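ORF10 (Moritella marina, PDB 6RIW) probably catalyses decarboxylative condensation steps of polyunsaturated fatty acid synthesis, this chain being the ketosynthase–chain length factor didomain of a larger synthase. Local coordinates at residues L555-V560 and S647-L652; A798-H803 and T816-L821. All coordinates share one frame; numbering follows the deposited sequence.

Both contacts belong to the second ketosynthase-like unit, the chain length factor half of the didomain, and share no secondary-structure element. Contact 1 joins two helices, contact 2 a helix and a strand. Both are buried, but contact 2 lies further out: the contact centres are about 16 Å and about 31 Å from the centre of the chain. They are 35 Å from each other, with nearest atoms about 18 Å apart. The touching residues of contact 2 are all buried, whereas contact 1 includes a partly exposed arginine. Their chemistry differs: 555-560 with 647-652 combines methionine thioethers, an isoleucine and an arginine stem, while 798-803 with 816-821 is purely aliphatic.

Contact 1: residues L555-V560 and S647-L652; sequences LMMMQV and SRISAL
A helix pair in the thiolase-like fold of the chain length factor half brings Met557 and Met558, on helix 552-567, against Arg648 and Ile649, on helix 642-653. The short segments cross at -39° with their axes 10.0 Å apart, and the backbones come nearest at Met558 and Ile649, whose CA atoms are 6.4 Å from each other. Here the gap is spanned by two methionines, the arginine stem and an isoleucine. Met557 extends away from its own backbone N, then turns about its CB–CG bond (chi2 -92°), which carries its terminal methyl over to the isoleucine: Met557 CE lies 3.6 Å from Ile649 CG1. One bond further along the same branch, Ile649 CD1 stands 3.5 Å from Met558 O. On one flank this helix pair rests on strand 576-581, where Met557 meets Val580 and Ile649 meets Val578.

Met558 runs outward and turns only at its thioether (chi3 78°), so that its sulfur–methyl end crosses the aliphatic stem of Arg648 at a slant. The guanidinium beyond is tilted obliquely to the sulfur, and its polar atoms are engaged by other residues: Arg648 NE bonds Gln554 OE1, one turn earlier on helix 552-567, and Arg648 NH2 bonds Thr638 OG1. These two bonds probably fix the rotation of the arginine head, so that its stem is held against the methionine. Ser647 and Ala651, on the same helix, bond Gly441 and Lys295 in the ketosynthase half, which places this helix beside the junction of the two halves. Within the methionine–arginine pair, Met558 SD and Met558 CE each approach Arg648 CD to 3.5 Å, and Met558 CE also comes to 3.9 Å from Arg648 CB.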
ATOM      1  N   LEU A 555      12.296  -7.671  -5.738  1.00 14.50           N
ATOM      2  CA  LEU A 555      13.105  -8.877  -5.937  1.00 17.55           C
ATOM      3  C   LEU A 555      13.329  -9.620  -4.623  1.00 17.07           C
ATOM      4  O   LEU A 555      13.270 -10.855  -4.580  1.00 17.14           O
ATOM      5  CB  LEU A 555      14.448  -8.504  -6.563  1.00 18.03           C
ATOM      6  CG  LEU A 555      14.313  -7.949  -7.979  1.00 19.40           C
ATOM      7  CD1 LEU A 555      15.602  -7.303  -8.426  1.00 22.94           C
ATOM      8  CD2 LEU A 555      13.908  -9.059  -8.916  1.00 25.95           C
ATOM      9  N   MET A 556      13.615  -8.882  -3.547  1.00 16.26           N
ATOM     10  CA  MET A 556      13.825  -9.517  -2.247  1.00 15.02           C
ATOM     11  C   MET A 556      12.586 -10.260  -1.786  1.00 18.06           C
ATOM     12  O   MET A 556      12.692 -11.383  -1.275  1.00 17.27           O
ATOM     13  CB  MET A 556      14.217  -8.485  -1.193  1.00 19.06           C
ATOM     14  CG  MET A 556      15.572  -7.885  -1.395  1.00 23.62           C
ATOM     15  SD  MET A 556      16.832  -8.825  -0.523  1.00 35.76           S
ATOM     16  CE  MET A 556      16.415  -8.468   1.183  1.00 20.83           C
ATOM     17  N   MET A 557      11.403  -9.633  -1.921  1.00 17.11           N
ATOM     18  CA  MET A 557      10.160 -10.278  -1.507  1.00 15.11           C
ATOM     19  C   MET A 557       9.897 -11.526  -2.342  1.00 16.01           C
ATOM     20  O   MET A 557       9.459 -12.562  -1.824  1.00 15.58           O
ATOM     21  CB  MET A 557       8.982  -9.300  -1.637  1.00 14.51           C
ATOM     22  CG  MET A 557       7.597  -9.971  -1.514  1.00 18.30           C
ATOM     23  SD  MET A 557       6.910 -10.484  -3.128  1.00 24.28           S
ATOM     24  CE  MET A 557       5.693 -11.697  -2.608  1.00 20.29           C
ATOM     25  N   MET A 558      10.159 -11.445  -3.639  1.00 13.58           N
ATOM     26  CA  MET A 558       9.847 -12.568  -4.518  1.00 16.39           C
ATOM     27  C   MET A 558      10.699 -13.778  -4.177  1.00 15.71           C
ATOM     28  O   MET A 558      10.209 -14.915  -4.180  1.00 15.11           O
ATOM     29  CB  MET A 558      10.059 -12.156  -5.974  1.00 16.53           C
ATOM     30  CG  MET A 558       8.965 -11.234  -6.495  1.00 20.10           C
ATOM     31  SD  MET A 558       9.640 -10.226  -7.830  1.00 31.05           S
ATOM     32  CE  MET A 558       9.595 -11.446  -9.131  1.00 26.34           C
ATOM     33  N   GLN A 559      11.984 -13.553  -3.891  1.00 16.07           N
ATOM     34  CA  GLN A 559      12.881 -14.663  -3.584  1.00 16.12           C
ATOM     35  C   GLN A 559      12.486 -15.367  -2.286  1.00 17.57           C
ATOM     36  O   GLN A 559      12.440 -16.602  -2.241  1.00 16.66           O
ATOM     37  CB  GLN A 559      14.323 -14.170  -3.503  1.00 20.21           C
ATOM     38  CG  GLN A 559      15.334 -15.263  -3.331  1.00 24.74           C
ATOM     39  CD  GLN A 559      16.713 -14.823  -3.777  1.00 32.35           C
ATOM     40  OE1 GLN A 559      17.360 -14.018  -3.108  1.00 34.41           O
ATOM     41  NE2 GLN A 559      17.158 -15.334  -4.927  1.00 33.20           N
ATOM     42  N   VAL A 560      12.211 -14.611  -1.211  1.00 13.01           N
ATOM     43  CA  VAL A 560      11.891 -15.287   0.048  1.00 14.85           C
ATOM     44  C   VAL A 560      10.531 -15.968  -0.038  1.00 14.46           C
ATOM     45  O   VAL A 560      10.338 -17.054   0.526  1.00 14.84           O
ATOM     46  CB  VAL A 560      11.977 -14.340   1.267  1.00 15.27           C
ATOM     47  CG1 VAL A 560      13.406 -13.828   1.469  1.00 15.45           C
ATOM     48  CG2 VAL A 560      10.963 -13.157   1.180  1.00 12.24           C
ATOM     49  N   SER A 647       1.463 -10.099  -6.903  1.00 14.82           N
ATOM     50  CA  SER A 647       1.012 -10.671  -8.179  1.00 20.35           C
ATOM     51  C   SER A 647       2.097 -11.465  -8.883  1.00 19.02           C
ATOM     52  O   SER A 647       1.791 -12.445  -9.571  1.00 19.37           O
ATOM     53  CB  SER A 647       0.557  -9.556  -9.122  1.00 19.04           C
ATOM     54  OG  SER A 647      -0.637  -8.988  -8.636  1.00 22.48           O
ATOM     55  N   ARG A 648       3.355 -11.049  -8.762  1.00 14.68           N
ATOM     56  CA  ARG A 648       4.413 -11.750  -9.487  1.00 19.25           C
ATOM     57  C   ARG A 648       4.591 -13.169  -8.964  1.00 20.58           C
ATOM     58  O   ARG A 648       4.912 -14.086  -9.740  1.00 19.24           O
ATOM     59  CB  ARG A 648       5.736 -10.991  -9.381  1.00 19.32           C
ATOM     60  CG  ARG A 648       5.805  -9.731 -10.239  1.00 20.50           C
ATOM     61  CD  ARG A 648       7.185  -9.099 -10.122  1.00 22.13           C
ATOM     62  NE  ARG A 648       7.118  -7.644 -10.191  1.00 23.60           N
ATOM     63  CZ  ARG A 648       7.086  -6.950 -11.326  1.00 23.93           C
ATOM     64  NH1 ARG A 648       7.123  -7.584 -12.501  1.00 23.60           N
ATOM     65  NH2 ARG A 648       7.015  -5.623 -11.287  1.00 21.80           N
ATOM     66  N   ILE A 649       4.391 -13.360  -7.658  1.00 17.09           N
ATOM     67  CA  ILE A 649       4.432 -14.703  -7.078  1.00 16.60           C
ATOM     68  C   ILE A 649       3.223 -15.512  -7.537  1.00 17.35           C
ATOM     69  O   ILE A 649       3.359 -16.665  -7.971  1.00 20.66           O
ATOM     70  CB  ILE A 649       4.514 -14.617  -5.542  1.00 17.64           C
ATOM     71  CG1 ILE A 649       5.933 -14.239  -5.125  1.00 18.55           C
ATOM     72  CG2 ILE A 649       4.060 -15.951  -4.875  1.00 15.85           C
ATOM     73  CD1 ILE A 649       6.993 -15.282  -5.557  1.00 24.06           C
ATOM     74  N   SER A 650       2.028 -14.910  -7.483  1.00 16.42           N
ATOM     75  CA  SER A 650       0.825 -15.594  -7.981  1.00 18.89           C
ATOM     76  C   SER A 650       0.934 -15.946  -9.457  1.00 20.36           C
ATOM     77  O   SER A 650       0.382 -16.968  -9.895  1.00 17.31           O
ATOM     78  CB  SER A 650      -0.419 -14.730  -7.777  1.00 21.08           C
ATOM     79  OG  SER A 650      -0.576 -14.399  -6.408  1.00 22.47           O
ATOM     80  N   ALA A 651       1.600 -15.105 -10.249  1.00 17.37           N
ATOM     81  CA  ALA A 651       1.753 -15.439 -11.663  1.00 21.53           C
ATOM     82  C   ALA A 651       2.779 -16.552 -11.852  1.00 22.70           C
ATOM     83  O   ALA A 651       2.591 -17.437 -12.696  1.00 25.82           O
ATOM     84  CB  ALA A 651       2.134 -14.196 -12.476  1.00 21.91           C
ATOM     85  N   LEU A 652       3.853 -16.539 -11.060  1.00 19.27           N
ATOM     86  CA  LEU A 652       4.859 -17.597 -11.134  1.00 22.06           C
ATOM     87  C   LEU A 652       4.278 -18.954 -10.758  1.00 23.62           C
ATOM     88  O   LEU A 652       4.608 -19.978 -11.375  1.00 23.95           O
ATOM     89  CB  LEU A 652       6.041 -17.262 -10.221  1.00 22.42           C
ATOM     90  CG  LEU A 652       7.136 -18.328 -10.092  1.00 22.54           C
ATOM     91  CD1 LEU A 652       7.835 -18.533 -11.441  1.00 29.84           C
ATOM     92  CD2 LEU A 652       8.158 -17.967  -9.001  1.00 22.48           C
TER

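Contact 2: residues A798-H803 and T816-L821; sequences ASVEAH and TALPTL
Leu818 reaches from helix 808-821 to Val800 and Ala802, and its side chain can be followed atom by atom. CB leaves the helix in the direction of segment 798-803 but is still 4.7 Å from Val800 CG1. Rotation about CA–CB sets CG anti to the carbonyl carbon (chi1 -63°), and CG then branches. The CD1 branch continues straight on (chi2 -177°) and is the tip that makes the contact: Leu818 CD1 lies 3.7 Å from Ala802 CB and 3.9 Å from Val800 CG1. The methyl is thus shared by two residues two positions apart, both of which project their CB toward the helix. The other branch stays further from this segment, Leu818 CD2 being 4.3 Å from Val800 CG1. Ile827, on the neighbouring strand 826-828, also touches both Leu818 and Ala802 and widens this apolar patch.

Glu801, between the two receiving residues, leaves the backbone away from the helix; its carboxylate forms a salt bridge with Lys848 through OE1 and accepts a bond from Val830 N through OE2. On the helix, Pro819 has no N-H to give, and the turn is kinked. Thr820 N is 3.8 Å from Thr816 O, while Thr820 OG1 donates to the same Thr816 O at 2.8 Å, with a C=O...donor angle of 166°. A polar tie back to the loop comes from Glu814, whose OE2 accepts from His803 N.

Strands 797-801 and 826-828 pair in parallel, and the chain passes between them through helix 808-821. Leu818 thus joins the helix to the first strand near its end (Val800) and to the residue just past it (Ala802), within a beta-alpha-beta crossover, a recurring unit of the thiolase-like fold.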
ATOM      1  N   ALA A 798       6.955 -19.557  28.336  1.00 18.80           N
ATOM      2  CA  ALA A 798       8.345 -19.864  28.652  1.00 21.13           C
ATOM      3  C   ALA A 798       9.255 -18.655  28.475  1.00 23.31           C
ATOM      4  O   ALA A 798      10.222 -18.481  29.226  1.00 20.64           O
ATOM      5  CB  ALA A 798       8.837 -20.998  27.758  1.00 20.11           C
ATOM      6  N   SER A 799       8.988 -17.836  27.466  1.00 17.86           N
ATOM      7  CA  SER A 799       9.838 -16.691  27.179  1.00 15.72           C
ATOM      8  C   SER A 799       9.016 -15.705  26.367  1.00 19.04           C
ATOM      9  O   SER A 799       7.931 -16.029  25.882  1.00 15.05           O
ATOM     10  CB  SER A 799      11.110 -17.114  26.451  1.00 19.65           C
ATOM     11  OG  SER A 799      10.822 -17.704  25.192  1.00 19.81           O
ATOM     12  N   VAL A 800       9.543 -14.488  26.238  1.00 16.86           N
ATOM     13  CA  VAL A 800       8.801 -13.366  25.679  1.00 16.08           C
ATOM     14  C   VAL A 800       9.678 -12.709  24.632  1.00 16.19           C
ATOM     15  O   VAL A 800      10.826 -12.348  24.917  1.00 15.71           O
ATOM     16  CB  VAL A 800       8.402 -12.333  26.754  1.00 18.52           C
ATOM     17  CG1 VAL A 800       7.600 -11.197  26.114  1.00 17.47           C
ATOM     18  CG2 VAL A 800       7.595 -12.990  27.832  1.00 20.05           C
ATOM     19  N   GLU A 801       9.136 -12.564  23.428  1.00 14.06           N
ATOM     20  CA  GLU A 801       9.814 -11.863  22.336  1.00 13.82           C
ATOM     21  C   GLU A 801       9.290 -10.434  22.364  1.00 16.92           C
ATOM     22  O   GLU A 801       8.206 -10.144  21.863  1.00 16.62           O
ATOM     23  CB  GLU A 801       9.558 -12.577  21.007  1.00 14.15           C
ATOM     24  CG  GLU A 801      10.044 -11.850  19.767  1.00 16.47           C
ATOM     25  CD  GLU A 801      11.552 -11.835  19.620  1.00 20.29           C
ATOM     26  OE1 GLU A 801      12.243 -12.593  20.357  1.00 21.33           O
ATOM     27  OE2 GLU A 801      12.039 -11.050  18.755  1.00 18.96           O
ATOM     28  N   ALA A 802      10.024  -9.544  23.018  1.00 15.37           N
ATOM     29  CA  ALA A 802       9.560  -8.166  23.134  1.00 15.99           C
ATOM     30  C   ALA A 802       9.739  -7.435  21.806  1.00 15.50           C
ATOM     31  O   ALA A 802      10.586  -7.796  20.986  1.00 14.37           O
ATOM     32  CB  ALA A 802      10.338  -7.432  24.232  1.00 15.52           C
ATOM     33  N   HIS A 803       8.922  -6.403  21.596  1.00 13.45           N
ATOM     34  CA  HIS A 803       9.141  -5.517  20.455  1.00 13.74           C
ATOM     35  C   HIS A 803      10.530  -4.884  20.535  1.00 14.78           C
ATOM     36  O   HIS A 803      11.296  -4.924  19.567  1.00 13.68           O
ATOM     37  CB  HIS A 803       8.028  -4.456  20.429  1.00 14.24           C
ATOM     38  CG  HIS A 803       8.024  -3.593  19.208  1.00 13.83           C
ATOM     39  ND1 HIS A 803       7.896  -4.100  17.927  1.00 17.92           N
ATOM     40  CD2 HIS A 803       8.123  -2.247  19.072  1.00 16.30           C
ATOM     41  CE1 HIS A 803       7.935  -3.102  17.059  1.00 15.87           C
ATOM     42  NE2 HIS A 803       8.061  -1.968  17.726  1.00 16.95           N
ATOM     43  N   THR A 816       7.332  -1.993  31.784  1.00 16.41           N
ATOM     44  CA  THR A 816       6.295  -2.026  32.802  1.00 19.40           C
ATOM     45  C   THR A 816       5.426  -3.275  32.644  1.00 21.89           C
ATOM     46  O   THR A 816       5.270  -4.056  33.587  1.00 19.70           O
ATOM     47  CB  THR A 816       5.467  -0.726  32.714  1.00 20.34           C
ATOM     48  OG1 THR A 816       6.310   0.398  33.025  1.00 22.61           O
ATOM     49  CG2 THR A 816       4.269  -0.729  33.659  1.00 21.45           C
ATOM     50  N   ALA A 817       4.919  -3.520  31.433  1.00 17.17           N
ATOM     51  CA  ALA A 817       3.876  -4.531  31.247  1.00 18.98           C
ATOM     52  C   ALA A 817       4.410  -5.964  31.210  1.00 16.61           C
ATOM     53  O   ALA A 817       3.788  -6.869  31.788  1.00 19.57           O
ATOM     54  CB  ALA A 817       3.105  -4.227  29.956  1.00 17.83           C
ATOM     55  N   LEU A 818       5.527  -6.217  30.500  1.00 16.56           N
ATOM     56  CA  LEU A 818       5.910  -7.603  30.232  1.00 15.71           C
ATOM     57  C   LEU A 818       6.388  -8.333  31.484  1.00 20.33           C
ATOM     58  O   LEU A 818       5.980  -9.489  31.687  1.00 20.93           O
ATOM     59  CB  LEU A 818       6.960  -7.665  29.117  1.00 16.01           C
ATOM     60  CG  LEU A 818       6.457  -7.143  27.763  1.00 18.27           C
ATOM     61  CD1 LEU A 818       7.541  -7.314  26.711  1.00 18.04           C
ATOM     62  CD2 LEU A 818       5.176  -7.844  27.334  1.00 18.60           C
ATOM     63  N   PRO A 819       7.252  -7.761  32.332  1.00 22.76           N
ATOM     64  CA  PRO A 819       7.630  -8.484  33.563  1.00 24.09           C
ATOM     65  C   PRO A 819       6.467  -8.655  34.516  1.00 23.45           C
ATOM     66  O   PRO A 819       6.444  -9.634  35.273  1.00 27.49           O
ATOM     67  CB  PRO A 819       8.744  -7.613  34.171  1.00 26.12           C
ATOM     68  CG  PRO A 819       9.250  -6.755  33.022  1.00 25.50           C
ATOM     69  CD  PRO A 819       8.023  -6.513  32.162  1.00 21.02           C
ATOM     70  N   THR A 820       5.487  -7.754  34.476  1.00 19.54           N
ATOM     71  CA  THR A 820       4.278  -7.932  35.275  1.00 26.12           C
ATOM     72  C   THR A 820       3.438  -9.099  34.769  1.00 28.27           C
ATOM     73  O   THR A 820       2.947  -9.912  35.562  1.00 23.57           O
ATOM     74  CB  THR A 820       3.460  -6.643  35.252  1.00 27.96           C
ATOM     75  OG1 THR A 820       4.265  -5.577  35.774  1.00 32.04           O
ATOM     76  CG2 THR A 820       2.198  -6.783  36.075  1.00 27.95           C
ATOM     77  N   LEU A 821       3.245  -9.181  33.450  1.00 21.32           N
ATOM     78  CA  LEU A 821       2.480 -10.277  32.864  1.00 23.59           C
ATOM     79  C   LEU A 821       3.174 -11.611  33.073  1.00 22.14           C
ATOM     80  O   LEU A 821       2.529 -12.616  33.394  1.00 20.90           O
ATOM     81  CB  LEU A 821       2.292 -10.036  31.363  1.00 20.68           C
ATOM     82  CG  LEU A 821       1.225  -9.012  30.993  1.00 20.69           C
ATOM     83  CD1 LEU A 821       1.434  -8.473  29.569  1.00 18.66           C
ATOM     84  CD2 LEU A 821      -0.165  -9.624  31.139  1.00 20.27           C
TER